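PDB 5ZIG: cellobiose 2-epimerase from Spirochaeta thermophila DSM 6192, which probably catalyses the reversible epimerisation of cellobiose to 4-O-beta-D-glucopyranosyl-D-mannose. Local coordinates for residues Arg62-Phe67 against Ala130-Ala135; Asn122-Tyr127 against Ala382-Ser387; Phe347-Asp350 against Asp354-Gly357. All coordinates share one frame; numbering follows the deposited sequence.

Contacts 1 and 2 share helix 119-136 and form one continuous buried region, their centres about 8 Å apart. His63 ND1 of contact 1 lies 3.0 Å from Ser383 OG of contact 2, a probable hydrogen bond, and the rings of Trp65 and Tyr127 stack. A molecule of 1,2-ethanediol, probably from the crystallisation liquor, lies beside both: it is hydrogen-bonded to Tyr127 and about 4 Å from the Trp65 side chain. Contact 3 stands apart at the surface, its centre about 26 Å from that of contact 1 and about 22 Å from that of contact 2, with nearest atoms about 13 Å and about 7 Å away.

Contact 1 of 3, residues Arg62-Phe67 against Ala130-Ala135; sequences RHLWTF and AAYHTA
Beside Ala131, whose methyl group meets Trp65, the carbonyl O of Ala130 is gripped twice by Thr134. The helical bond from Thr134 N to Ala130 O measures 3.1 Å, and Thr134 OG1 gives a second one to Ala130 O at 3.2 Å. The two donors come from opposite faces of the carbonyl plane, the hydroxyl at a C=O...donor angle of 144°, and that second bond ties the threonine side chain back onto its own helix. Between helices 57-73 and 119-136 the contact is apolar. Their backbones come closest at Trp65 and Ala131, with CA atoms 5.8 Å apart, a short spacing made possible by the small alanine. Ala131 CB touches the pyrrole part of the indole obliquely, 3.5 Å from Trp65 CD1 and somewhat farther from NE1. With CG anti to the backbone N (chi1 -178°), the Trp65 ring is swung to where CD1 meets this methyl. Next to this pair in the chain, Leu64 and Tyr132 cross at about a right angle. Leu64 CD1 slants onto the phenol ring, 3.6 Å from Tyr132 CD1, while the other branch, Leu64 CD2, lies 3.9 Å from Tyr132 CB, so both methyls of the fork are used. Cutting Leu64 back to an alanine is likely to open a gap beside Tyr132 and take the methyl contacts from its CB and CD1. Tyr132 and Ala131 also touch Ser68 of helix 57-73, which extends the interface along the helix. Buried side chains packed between alternate helices of the chain, here 57-73 and 119-136 with 77-94 between them in sequence, are consistent with neighbours in the inner ring of the (alpha/alpha)6 barrel found in the N-acylglucosamine 2-epimerase family.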
ATOM      1  N   ARG A  62       7.349   0.792   5.678  1.00 25.92           N
ATOM      2  CA  ARG A  62       7.393   0.440   4.255  1.00 25.66           C
ATOM      3  C   ARG A  62       8.777  -0.060   3.849  1.00 28.62           C
ATOM      4  O   ARG A  62       8.892  -1.066   3.138  1.00 27.28           O
ATOM      5  CB  ARG A  62       6.965   1.633   3.407  1.00 20.25           C
ATOM      6  CG  ARG A  62       5.451   1.848   3.451  1.00 20.23           C
ATOM      7  CD  ARG A  62       5.001   3.025   2.623  1.00 28.87           C
ATOM      8  NE  ARG A  62       3.548   3.200   2.666  1.00 33.60           N
ATOM      9  CZ  ARG A  62       2.895   4.159   2.008  1.00 37.70           C
ATOM     10  NH1 ARG A  62       3.558   5.011   1.234  1.00 30.40           N
ATOM     11  NH2 ARG A  62       1.576   4.246   2.091  1.00 43.91           N
ATOM     12  N   HIS A  63       9.841   0.604   4.322  1.00 20.21           N
ATOM     13  CA  HIS A  63      11.188   0.126   4.019  1.00 20.90           C
ATOM     14  C   HIS A  63      11.456  -1.224   4.666  1.00 25.10           C
ATOM     15  O   HIS A  63      12.094  -2.093   4.056  1.00 23.75           O
ATOM     16  CB  HIS A  63      12.232   1.152   4.457  1.00 20.34           C
ATOM     17  CG  HIS A  63      12.255   2.384   3.603  1.00 29.73           C
ATOM     18  ND1 HIS A  63      12.150   2.342   2.227  1.00 31.24           N
ATOM     19  CD2 HIS A  63      12.333   3.695   3.935  1.00 24.17           C
ATOM     20  CE1 HIS A  63      12.183   3.576   1.748  1.00 24.19           C
ATOM     21  NE2 HIS A  63      12.306   4.414   2.764  1.00 28.00           N
ATOM     22  N   LEU A  64      10.979  -1.424   5.904  1.00 22.29           N
ATOM     23  CA  LEU A  64      11.081  -2.747   6.512  1.00 22.05           C
ATOM     24  C   LEU A  64      10.388  -3.805   5.655  1.00 25.48           C
ATOM     25  O   LEU A  64      10.951  -4.877   5.401  1.00 24.11           O
ATOM     26  CB  LEU A  64      10.490  -2.746   7.922  1.00 19.91           C
ATOM     27  CG  LEU A  64      10.609  -4.152   8.560  1.00 23.04           C
ATOM     28  CD1 LEU A  64      12.055  -4.654   8.512  1.00 19.84           C
ATOM     29  CD2 LEU A  64      10.048  -4.258  10.005  1.00 25.08           C
ATOM     30  N   TRP A  65       9.150  -3.532   5.226  1.00 22.73           N
ATOM     31  CA  TRP A  65       8.434  -4.496   4.396  1.00 27.73           C
ATOM     32  C   TRP A  65       9.182  -4.725   3.088  1.00 29.53           C
ATOM     33  O   TRP A  65       9.414  -5.868   2.690  1.00 30.55           O
ATOM     34  CB  TRP A  65       6.993  -4.033   4.128  1.00 23.05           C
ATOM     35  CG  TRP A  65       6.166  -5.035   3.303  1.00 28.01           C
ATOM     36  CD1 TRP A  65       5.349  -6.026   3.787  1.00 28.78           C
ATOM     37  CD2 TRP A  65       6.082  -5.116   1.867  1.00 22.83           C
ATOM     38  NE1 TRP A  65       4.769  -6.711   2.749  1.00 30.46           N
ATOM     39  CE2 TRP A  65       5.198  -6.171   1.560  1.00 25.00           C
ATOM     40  CE3 TRP A  65       6.653  -4.385   0.817  1.00 19.94           C
ATOM     41  CZ2 TRP A  65       4.893  -6.534   0.245  1.00 19.83           C
ATOM     42  CZ3 TRP A  65       6.343  -4.754  -0.500  1.00 27.63           C
ATOM     43  CH2 TRP A  65       5.466  -5.806  -0.765  1.00 19.92           C
ATOM     44  N   THR A  66       9.631  -3.645   2.447  1.00 29.19           N
ATOM     45  CA  THR A  66      10.273  -3.786   1.143  1.00 29.23           C
ATOM     46  C   THR A  66      11.505  -4.687   1.220  1.00 30.38           C
ATOM     47  O   THR A  66      11.641  -5.629   0.431  1.00 23.49           O
ATOM     48  CB  THR A  66      10.630  -2.410   0.583  1.00 29.09           C
ATOM     49  OG1 THR A  66       9.437  -1.757   0.125  1.00 23.81           O
ATOM     50  CG2 THR A  66      11.621  -2.529  -0.583  1.00 27.33           C
ATOM     51  N   PHE A  67      12.389  -4.453   2.193  1.00 24.26           N
ATOM     52  CA  PHE A  67      13.641  -5.201   2.220  1.00 20.06           C
ATOM     53  C   PHE A  67      13.485  -6.615   2.760  1.00 30.15           C
ATOM     54  O   PHE A  67      14.317  -7.482   2.445  1.00 30.00           O
ATOM     55  CB  PHE A  67      14.702  -4.434   3.017  1.00 20.12           C
ATOM     56  CG  PHE A  67      15.274  -3.276   2.239  1.00 24.56           C
ATOM     57  CD1 PHE A  67      16.207  -3.496   1.246  1.00 26.70           C
ATOM     58  CD2 PHE A  67      14.826  -1.994   2.455  1.00 31.13           C
ATOM     59  CE1 PHE A  67      16.716  -2.444   0.510  1.00 35.52           C
ATOM     60  CE2 PHE A  67      15.334  -0.934   1.733  1.00 28.14           C
ATOM     61  CZ  PHE A  67      16.268  -1.152   0.761  1.00 29.17           C
ATOM     62  N   ALA A 130       5.345  -8.683  10.133  1.00 19.50           N
ATOM     63  CA  ALA A 130       5.076 -10.031   9.659  1.00 23.27           C
ATOM     64  C   ALA A 130       6.020 -10.398   8.519  1.00 26.42           C
ATOM     65  O   ALA A 130       6.598 -11.492   8.508  1.00 24.58           O
ATOM     66  CB  ALA A 130       3.611 -10.140   9.223  1.00 19.45           C
ATOM     67  N   ALA A 131       6.225  -9.468   7.581  1.00 33.65           N
ATOM     68  CA  ALA A 131       7.179  -9.703   6.506  1.00 27.88           C
ATOM     69  C   ALA A 131       8.575  -9.931   7.061  1.00 29.80           C
ATOM     70  O   ALA A 131       9.282 -10.849   6.627  1.00 26.92           O
ATOM     71  CB  ALA A 131       7.160  -8.524   5.537  1.00 28.51           C
ATOM     72  N   TYR A 132       8.977  -9.116   8.048  1.00 28.89           N
ATOM     73  CA  TYR A 132      10.308  -9.249   8.627  1.00 31.39           C
ATOM     74  C   TYR A 132      10.473 -10.596   9.308  1.00 29.84           C
ATOM     75  O   TYR A 132      11.532 -11.226   9.210  1.00 32.65           O
ATOM     76  CB  TYR A 132      10.574  -8.122   9.626  1.00 24.75           C
ATOM     77  CG  TYR A 132      11.991  -8.155  10.153  1.00 25.31           C
ATOM     78  CD1 TYR A 132      13.047  -8.070   9.273  1.00 19.69           C
ATOM     79  CD2 TYR A 132      12.276  -8.323  11.510  1.00 26.27           C
ATOM     80  CE1 TYR A 132      14.333  -8.126   9.694  1.00 25.06           C
ATOM     81  CE2 TYR A 132      13.609  -8.366  11.958  1.00 23.62           C
ATOM     82  CZ  TYR A 132      14.627  -8.262  11.020  1.00 26.16           C
ATOM     83  OH  TYR A 132      15.965  -8.288  11.351  1.00 31.80           O
ATOM     84  N   HIS A 133       9.445 -11.038  10.026  1.00 31.53           N
ATOM     85  CA  HIS A 133       9.511 -12.334  10.692  1.00 39.31           C
ATOM     86  C   HIS A 133       9.762 -13.451   9.681  1.00 31.26           C
ATOM     87  O   HIS A 133      10.687 -14.259   9.846  1.00 27.93           O
ATOM     88  CB  HIS A 133       8.224 -12.573  11.481  1.00 36.90           C
ATOM     89  CG  HIS A 133       8.079 -13.974  11.975  1.00 37.19           C
ATOM     90  ND1 HIS A 133       8.701 -14.422  13.117  1.00 39.71           N
ATOM     91  CD2 HIS A 133       7.398 -15.031  11.476  1.00 36.63           C
ATOM     92  CE1 HIS A 133       8.405 -15.696  13.305  1.00 42.94           C
ATOM     93  NE2 HIS A 133       7.609 -16.088  12.329  1.00 38.41           N
ATOM     94  N   THR A 134       8.976 -13.471   8.596  1.00 26.70           N
ATOM     95  CA  THR A 134       9.178 -14.444   7.523  1.00 32.43           C
ATOM     96  C   THR A 134      10.595 -14.380   6.960  1.00 28.14           C
ATOM     97  O   THR A 134      11.242 -15.416   6.769  1.00 36.51           O
ATOM     98  CB  THR A 134       8.153 -14.214   6.400  1.00 26.71           C
ATOM     99  OG1 THR A 134       6.826 -14.297   6.933  1.00 33.39           O
ATOM    100  CG2 THR A 134       8.289 -15.279   5.313  1.00 23.84           C
ATOM    101  N   ALA A 135      11.109 -13.180   6.694  1.00 33.39           N
ATOM    102  CA  ALA A 135      12.396 -13.100   6.008  1.00 26.37           C
ATOM    103  C   ALA A 135      13.576 -13.362   6.937  1.00 25.79           C
ATOM    104  O   ALA A 135      14.602 -13.890   6.489  1.00 30.72           O
ATOM    105  CB  ALA A 135      12.555 -11.739   5.332  1.00 20.22           C
TER

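Contact 2 of 3, residues Asn122-Tyr127 against Ala382-Ser387. With EDO (1,2-ethanediol), chain E.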
ATOM      1  N   ASN A 122       0.072   2.109  12.518  1.00 25.67           N
ATOM      2  CA  ASN A 122       0.203   0.878  13.284  1.00 25.93           C
ATOM      3  C   ASN A 122      -0.158  -0.348  12.440  1.00 22.66           C
ATOM      4  O   ASN A 122       0.435  -1.423  12.627  1.00 20.58           O
ATOM      5  CB  ASN A 122      -0.657   0.976  14.548  1.00 20.01           C
ATOM      6  CG  ASN A 122       0.014   1.817  15.634  1.00 23.66           C
ATOM      7  OD1 ASN A 122       0.695   1.284  16.501  1.00 21.61           O
ATOM      8  ND2 ASN A 122      -0.139   3.129  15.557  1.00 20.18           N
ATOM      9  N   ALA A 123      -1.110  -0.208  11.505  1.00 30.21           N
ATOM     10  CA  ALA A 123      -1.373  -1.272  10.524  1.00 25.42           C
ATOM     11  C   ALA A 123      -0.118  -1.605   9.730  1.00 19.83           C
ATOM     12  O   ALA A 123       0.325  -2.758   9.702  1.00 28.02           O
ATOM     13  CB  ALA A 123      -2.492  -0.866   9.559  1.00 20.65           C
ATOM     14  N   PHE A 124       0.469  -0.600   9.070  1.00 21.95           N
ATOM     15  CA  PHE A 124       1.683  -0.837   8.295  1.00 23.99           C
ATOM     16  C   PHE A 124       2.774  -1.492   9.133  1.00 23.61           C
ATOM     17  O   PHE A 124       3.525  -2.323   8.623  1.00 19.80           O
ATOM     18  CB  PHE A 124       2.203   0.475   7.686  1.00 29.17           C
ATOM     19  CG  PHE A 124       1.807   0.661   6.252  1.00 20.03           C
ATOM     20  CD1 PHE A 124       2.482  -0.006   5.242  1.00 24.78           C
ATOM     21  CD2 PHE A 124       0.716   1.446   5.921  1.00 25.47           C
ATOM     22  CE1 PHE A 124       2.091   0.131   3.893  1.00 24.88           C
ATOM     23  CE2 PHE A 124       0.309   1.580   4.592  1.00 25.43           C
ATOM     24  CZ  PHE A 124       1.011   0.926   3.572  1.00 22.38           C
ATOM     25  N   ALA A 125       2.869  -1.153  10.421  1.00 27.61           N
ATOM     26  CA  ALA A 125       3.855  -1.810  11.269  1.00 19.81           C
ATOM     27  C   ALA A 125       3.567  -3.302  11.362  1.00 19.72           C
ATOM     28  O   ALA A 125       4.479  -4.128  11.274  1.00 25.40           O
ATOM     29  CB  ALA A 125       3.879  -1.176  12.672  1.00 29.83           C
ATOM     30  N   VAL A 126       2.306  -3.668  11.567  1.00 19.70           N
ATOM     31  CA  VAL A 126       1.970  -5.087  11.620  1.00 27.01           C
ATOM     32  C   VAL A 126       2.350  -5.755  10.300  1.00 24.74           C
ATOM     33  O   VAL A 126       3.102  -6.739  10.276  1.00 21.86           O
ATOM     34  CB  VAL A 126       0.480  -5.269  11.962  1.00 33.74           C
ATOM     35  CG1 VAL A 126      -0.008  -6.710  11.626  1.00 34.74           C
ATOM     36  CG2 VAL A 126       0.226  -4.916  13.431  1.00 27.11           C
ATOM     37  N   TYR A 127       1.890  -5.171   9.187  1.00 25.91           N
ATOM     38  CA  TYR A 127       2.230  -5.631   7.829  1.00 21.76           C
ATOM     39  C   TYR A 127       3.727  -5.877   7.670  1.00 19.94           C
ATOM     40  O   TYR A 127       4.154  -6.964   7.269  1.00 21.94           O
ATOM     41  CB  TYR A 127       1.740  -4.576   6.828  1.00 19.70           C
ATOM     42  CG  TYR A 127       1.843  -4.884   5.335  1.00 22.30           C
ATOM     43  CD1 TYR A 127       1.263  -6.021   4.780  1.00 19.68           C
ATOM     44  CD2 TYR A 127       2.477  -3.978   4.468  1.00 21.75           C
ATOM     45  CE1 TYR A 127       1.340  -6.269   3.360  1.00 19.71           C
ATOM     46  CE2 TYR A 127       2.542  -4.199   3.108  1.00 24.70           C
ATOM     47  CZ  TYR A 127       1.978  -5.344   2.551  1.00 21.82           C
ATOM     48  OH  TYR A 127       2.093  -5.545   1.183  1.00 20.42           O
ATOM     49  N   ALA A 382       7.897   5.973   0.054  1.00 22.34           N
ATOM     50  CA  ALA A 382       8.982   5.092   0.435  1.00 29.68           C
ATOM     51  C   ALA A 382       9.202   4.087  -0.691  1.00 28.42           C
ATOM     52  O   ALA A 382       8.996   4.409  -1.862  1.00 29.21           O
ATOM     53  CB  ALA A 382       8.666   4.396   1.765  1.00 23.07           C
ATOM     54  N   SER A 383       9.643   2.911  -0.355  1.00 23.63           N
ATOM     55  CA  SER A 383       9.941   1.906  -1.326  1.00 27.36           C
ATOM     56  C   SER A 383       8.917   0.791  -1.533  1.00 29.20           C
ATOM     57  O   SER A 383       9.205  -0.117  -2.190  1.00 26.53           O
ATOM     58  CB  SER A 383      11.269   1.287  -0.989  1.00 22.23           C
ATOM     59  OG  SER A 383      11.169   0.470   0.088  1.00 29.80           O
ATOM     60  N   TYR A 384       7.722   0.944  -1.000  1.00 29.21           N
ATOM     61  CA  TYR A 384       6.686  -0.056  -1.028  1.00 24.94           C
ATOM     62  C   TYR A 384       5.780  -0.200  -2.243  1.00 21.52           C
ATOM     63  O   TYR A 384       5.703  -1.233  -2.766  1.00 34.75           O
ATOM     64  CB  TYR A 384       5.906   0.009   0.285  1.00 21.68           C
ATOM     65  CG  TYR A 384       4.462  -0.270   0.271  1.00 20.18           C
ATOM     66  CD1 TYR A 384       3.976  -1.525   0.505  1.00 20.08           C
ATOM     67  CD2 TYR A 384       3.595   0.731   0.120  1.00 22.09           C
ATOM     68  CE1 TYR A 384       2.631  -1.759   0.549  1.00 20.05           C
ATOM     69  CE2 TYR A 384       2.268   0.529   0.188  1.00 28.92           C
ATOM     70  CZ  TYR A 384       1.774  -0.719   0.398  1.00 32.14           C
ATOM     71  OH  TYR A 384       0.437  -0.831   0.444  1.00 31.98           O
ATOM     72  N   HIS A 385       5.122   0.831  -2.677  1.00 27.54           N
ATOM     73  CA  HIS A 385       4.210   0.737  -3.784  1.00 23.91           C
ATOM     74  C   HIS A 385       4.860   0.150  -5.060  1.00 28.91           C
ATOM     75  O   HIS A 385       4.363  -0.789  -5.624  1.00 23.88           O
ATOM     76  CB  HIS A 385       3.558   2.087  -4.034  1.00 29.04           C
ATOM     77  CG  HIS A 385       2.396   2.414  -3.141  1.00 32.23           C
ATOM     78  ND1 HIS A 385       1.168   1.827  -3.258  1.00 30.01           N
ATOM     79  CD2 HIS A 385       2.271   3.317  -2.152  1.00 30.49           C
ATOM     80  CE1 HIS A 385       0.345   2.337  -2.376  1.00 26.44           C
ATOM     81  NE2 HIS A 385       0.984   3.253  -1.702  1.00 25.42           N
ATOM     82  N   ASN A 386       5.987   0.706  -5.447  1.00 20.59           N
ATOM     83  CA  ASN A 386       6.698   0.271  -6.618  1.00 24.70           C
ATOM     84  C   ASN A 386       7.410  -1.072  -6.479  1.00 30.08           C
ATOM     85  O   ASN A 386       7.318  -1.842  -7.374  1.00 32.84           O
ATOM     86  CB  ASN A 386       7.565   1.382  -7.257  1.00 20.82           C
ATOM     87  CG  ASN A 386       8.657   1.916  -6.353  1.00 33.20           C
ATOM     88  OD1 ASN A 386       8.911   1.403  -5.297  1.00 26.95           O
ATOM     89  ND2 ASN A 386       9.330   2.955  -6.819  1.00 20.97           N
ATOM     90  N   SER A 387       8.080  -1.348  -5.373  1.00 24.93           N
ATOM     91  CA  SER A 387       8.681  -2.627  -5.187  1.00 24.31           C
ATOM     92  C   SER A 387       7.596  -3.691  -5.184  1.00 29.63           C
ATOM     93  O   SER A 387       7.780  -4.714  -5.764  1.00 29.91           O
ATOM     94  CB  SER A 387       9.420  -2.776  -3.910  1.00 31.75           C
ATOM     95  OG  SER A 387      10.650  -2.154  -3.913  1.00 40.07           O
TER
HETATM   96  C1  EDO E 501       0.825  -8.649  -1.083  1.00 44.16           C
HETATM   97  O1  EDO E 501       1.762  -8.770  -0.006  1.00 42.58           O
HETATM   98  C2  EDO E 501      -0.421  -7.942  -0.574  1.00 38.00           C
HETATM   99  O2  EDO E 501      -0.022  -7.105   0.515  1.00 42.71           O
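This is a buried aromatic cluster of Phe124, Tyr127 and Tyr384, about 6 Å from the centre of the chain, where helix 119-136 faces the start of helix 384-402 across the barrel interior. The helices themselves stay apart: the closest CA atoms, those of Phe124 and Tyr384, are 10.6 Å from each other, and the rings bridge the distance. Phe124 and Tyr384 make a T-shaped pair with planes at 88°. The edge of Phe124 points at one face of Tyr384, CE1 sitting 3.6 Å from Tyr384 CZ and displaced toward the rim. Tyr127, its CG anti to the backbone N (chi1 -174°), meets Tyr384 rim to rim, with Tyr127 CE2 3.5 Å from Tyr384 CE1. Beyond that, Tyr127 OH shares a 2.7 Å hydrogen bond with O2 of 1,2-ethanediol. The hydroxyl of Tyr384 is hydrogen-bonded to Glu199 of helix 191-208, so a third helix joins the cluster. Chemically, then, the rings hold one another by carbon contacts and perpendicular packing, while the buried Tyr384 hydroxyl is satisfied by a carboxylate and that of Tyr127 meets a diol probably from the crystallisation liquor, which may mark a pocket for hydroxylated molecules.

Contact 3 of 3, residues Phe347-Asp350 against Asp354-Gly357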
ATOM      1  N   PHE A 347       3.675   3.360 -19.532  1.00 29.90           N
ATOM      2  CA  PHE A 347       3.648   4.733 -19.047  1.00 31.67           C
ATOM      3  C   PHE A 347       4.666   4.930 -17.925  1.00 26.55           C
ATOM      4  O   PHE A 347       5.424   5.911 -17.923  1.00 29.76           O
ATOM      5  CB  PHE A 347       2.237   5.102 -18.577  1.00 22.03           C
ATOM      6  CG  PHE A 347       2.092   6.553 -18.240  1.00 31.24           C
ATOM      7  CD1 PHE A 347       1.852   7.489 -19.243  1.00 25.03           C
ATOM      8  CD2 PHE A 347       2.247   6.991 -16.917  1.00 31.75           C
ATOM      9  CE1 PHE A 347       1.751   8.826 -18.949  1.00 34.74           C
ATOM     10  CE2 PHE A 347       2.145   8.321 -16.610  1.00 35.53           C
ATOM     11  CZ  PHE A 347       1.893   9.251 -17.628  1.00 42.84           C
ATOM     12  N   ILE A 348       4.715   3.980 -16.988  1.00 21.82           N
ATOM     13  CA  ILE A 348       5.657   4.048 -15.875  1.00 30.02           C
ATOM     14  C   ILE A 348       7.086   4.066 -16.388  1.00 28.96           C
ATOM     15  O   ILE A 348       7.904   4.896 -15.972  1.00 26.68           O
ATOM     16  CB  ILE A 348       5.440   2.866 -14.914  1.00 28.71           C
ATOM     17  CG1 ILE A 348       4.049   2.903 -14.287  1.00 24.78           C
ATOM     18  CG2 ILE A 348       6.524   2.849 -13.840  1.00 37.95           C
ATOM     19  CD1 ILE A 348       3.684   1.585 -13.587  1.00 23.50           C
ATOM     20  N   MET A 349       7.425   3.103 -17.249  1.00 28.44           N
ATOM     21  CA  MET A 349       8.780   3.040 -17.797  1.00 30.93           C
ATOM     22  C   MET A 349       9.136   4.302 -18.579  1.00 27.34           C
ATOM     23  O   MET A 349      10.274   4.783 -18.508  1.00 26.80           O
ATOM     24  CB  MET A 349       8.929   1.809 -18.700  1.00 29.69           C
ATOM     25  CG  MET A 349       8.938   0.477 -17.944  1.00 29.81           C
ATOM     26  SD  MET A 349      10.359   0.283 -16.855  1.00 35.54           S
ATOM     27  CE  MET A 349      11.624  -0.294 -17.981  1.00 33.60           C
ATOM     28  N   ASP A 350       8.175   4.855 -19.321  0.54 22.28           N
ATOM     29  CA  ASP A 350       8.456   5.999 -20.185  0.54 29.26           C
ATOM     30  C   ASP A 350       8.647   7.289 -19.396  0.54 35.03           C
ATOM     31  O   ASP A 350       9.479   8.127 -19.762  0.54 38.93           O
ATOM     32  CB  ASP A 350       7.326   6.181 -21.191  0.54 28.34           C
ATOM     33  CG  ASP A 350       7.436   5.236 -22.352  0.54 26.30           C
ATOM     34  OD1 ASP A 350       8.570   5.035 -22.830  0.54 22.75           O
ATOM     35  OD2 ASP A 350       6.389   4.711 -22.781  0.54 22.62           O
ATOM     36  N   ASP A 354      12.907   7.772 -13.152  1.00 31.07           N
ATOM     37  CA  ASP A 354      13.840   8.836 -13.229  1.00 24.89           C
ATOM     38  C   ASP A 354      15.181   8.224 -13.359  1.00 28.72           C
ATOM     39  O   ASP A 354      15.786   7.905 -12.398  1.00 22.25           O
ATOM     40  CB  ASP A 354      13.796   9.718 -11.992  1.00 33.65           C
ATOM     41  CG  ASP A 354      14.784  10.879 -12.042  1.00 32.17           C
ATOM     42  OD1 ASP A 354      14.873  11.590 -11.072  1.00 34.07           O
ATOM     43  OD2 ASP A 354      15.467  11.083 -13.020  1.00 28.99           O
ATOM     44  N   ARG A 355      15.638   8.082 -14.594  1.00 29.30           N
ATOM     45  CA  ARG A 355      16.949   7.536 -14.846  1.00 28.71           C
ATOM     46  C   ARG A 355      18.096   8.522 -14.519  1.00 35.01           C
ATOM     47  O   ARG A 355      19.206   8.126 -14.291  1.00 33.48           O
ATOM     48  CB  ARG A 355      17.041   6.992 -16.251  1.00 43.64           C
ATOM     49  CG  ARG A 355      16.218   5.754 -16.489  1.00 41.86           C
ATOM     50  CD  ARG A 355      15.727   5.806 -17.884  1.00 42.20           C
ATOM     51  NE  ARG A 355      14.414   5.271 -18.104  1.00 49.63           N
ATOM     52  CZ  ARG A 355      14.061   4.015 -17.927  1.00 47.16           C
ATOM     53  NH1 ARG A 355      14.905   3.138 -17.431  1.00 48.22           N
ATOM     54  NH2 ARG A 355      12.841   3.663 -18.214  1.00 44.98           N
ATOM     55  N   GLU A 356      17.789   9.798 -14.474  1.00 31.37           N
ATOM     56  CA  GLU A 356      18.770  10.782 -14.104  1.00 41.04           C
ATOM     57  C   GLU A 356      19.018  10.853 -12.599  1.00 36.28           C
ATOM     58  O   GLU A 356      20.058  10.529 -12.137  1.00 35.97           O
ATOM     59  CB  GLU A 356      18.344  12.153 -14.598  1.00 51.86           C
ATOM     60  CG  GLU A 356      18.528  12.359 -16.068  1.00 57.36           C
ATOM     61  CD  GLU A 356      19.971  12.536 -16.439  1.00 68.32           C
ATOM     62  OE1 GLU A 356      20.627  13.466 -15.919  1.00 68.85           O
ATOM     63  OE2 GLU A 356      20.444  11.747 -17.284  1.00 72.56           O
ATOM     64  N   GLY A 357      18.011  11.264 -11.864  1.00 33.77           N
ATOM     65  CA  GLY A 357      18.101  11.439 -10.448  1.00 32.00           C
ATOM     66  C   GLY A 357      17.764  10.272  -9.548  1.00 35.37           C
ATOM     67  O   GLY A 357      17.792  10.412  -8.353  1.00 33.86           O
TER
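The contact belongs to the C-terminal end of helix 336-352, where Arg355, in the loop that follows, turns back to bond the main-chain O of Met349, and it is accompanied by an Asx motif at Asp354. Across the two segments one hydrogen bond is found: Arg355 NH2 gives it to Met349 O at 2.8 Å, with an N-H...O angle of 140°. The bond is bent. The carbonyl oxygen sits at the edge of the guanidinium group, somewhat out of its plane, and the donor in turn is tilted 24° from the carbonyl plane. To arrive there the arginine chain bends at chi2 and chi3 and crosses the methionine side chain at about a right angle. Met349 is folded too, and its terminal CE comes no closer than 4.1 Å to Arg355 NH2, a loose contact. That side chain also touches Glu17 and Gln21 of helix 7-31.

In the loop, Asp354 OD2 accepts a bond from the backbone N of Gly357, three residues on, at 2.8 Å and an N-H...O angle of 156°. The amide comes from above the carboxylate plane. The other oxygen, Asp354 OD1, forms a salt bridge with Lys376, so both oxygens of this buried carboxylate have partners. Glycine suits the place, since a CB at Gly357 would run into Asp354 OD1. For the bond to Met349 O the chemistry implies a favourable match of charge, since the oxygen of a carbonyl near the C-terminal end of a helix is likely to carry extra partial negative charge, which suits a positive guanidinium.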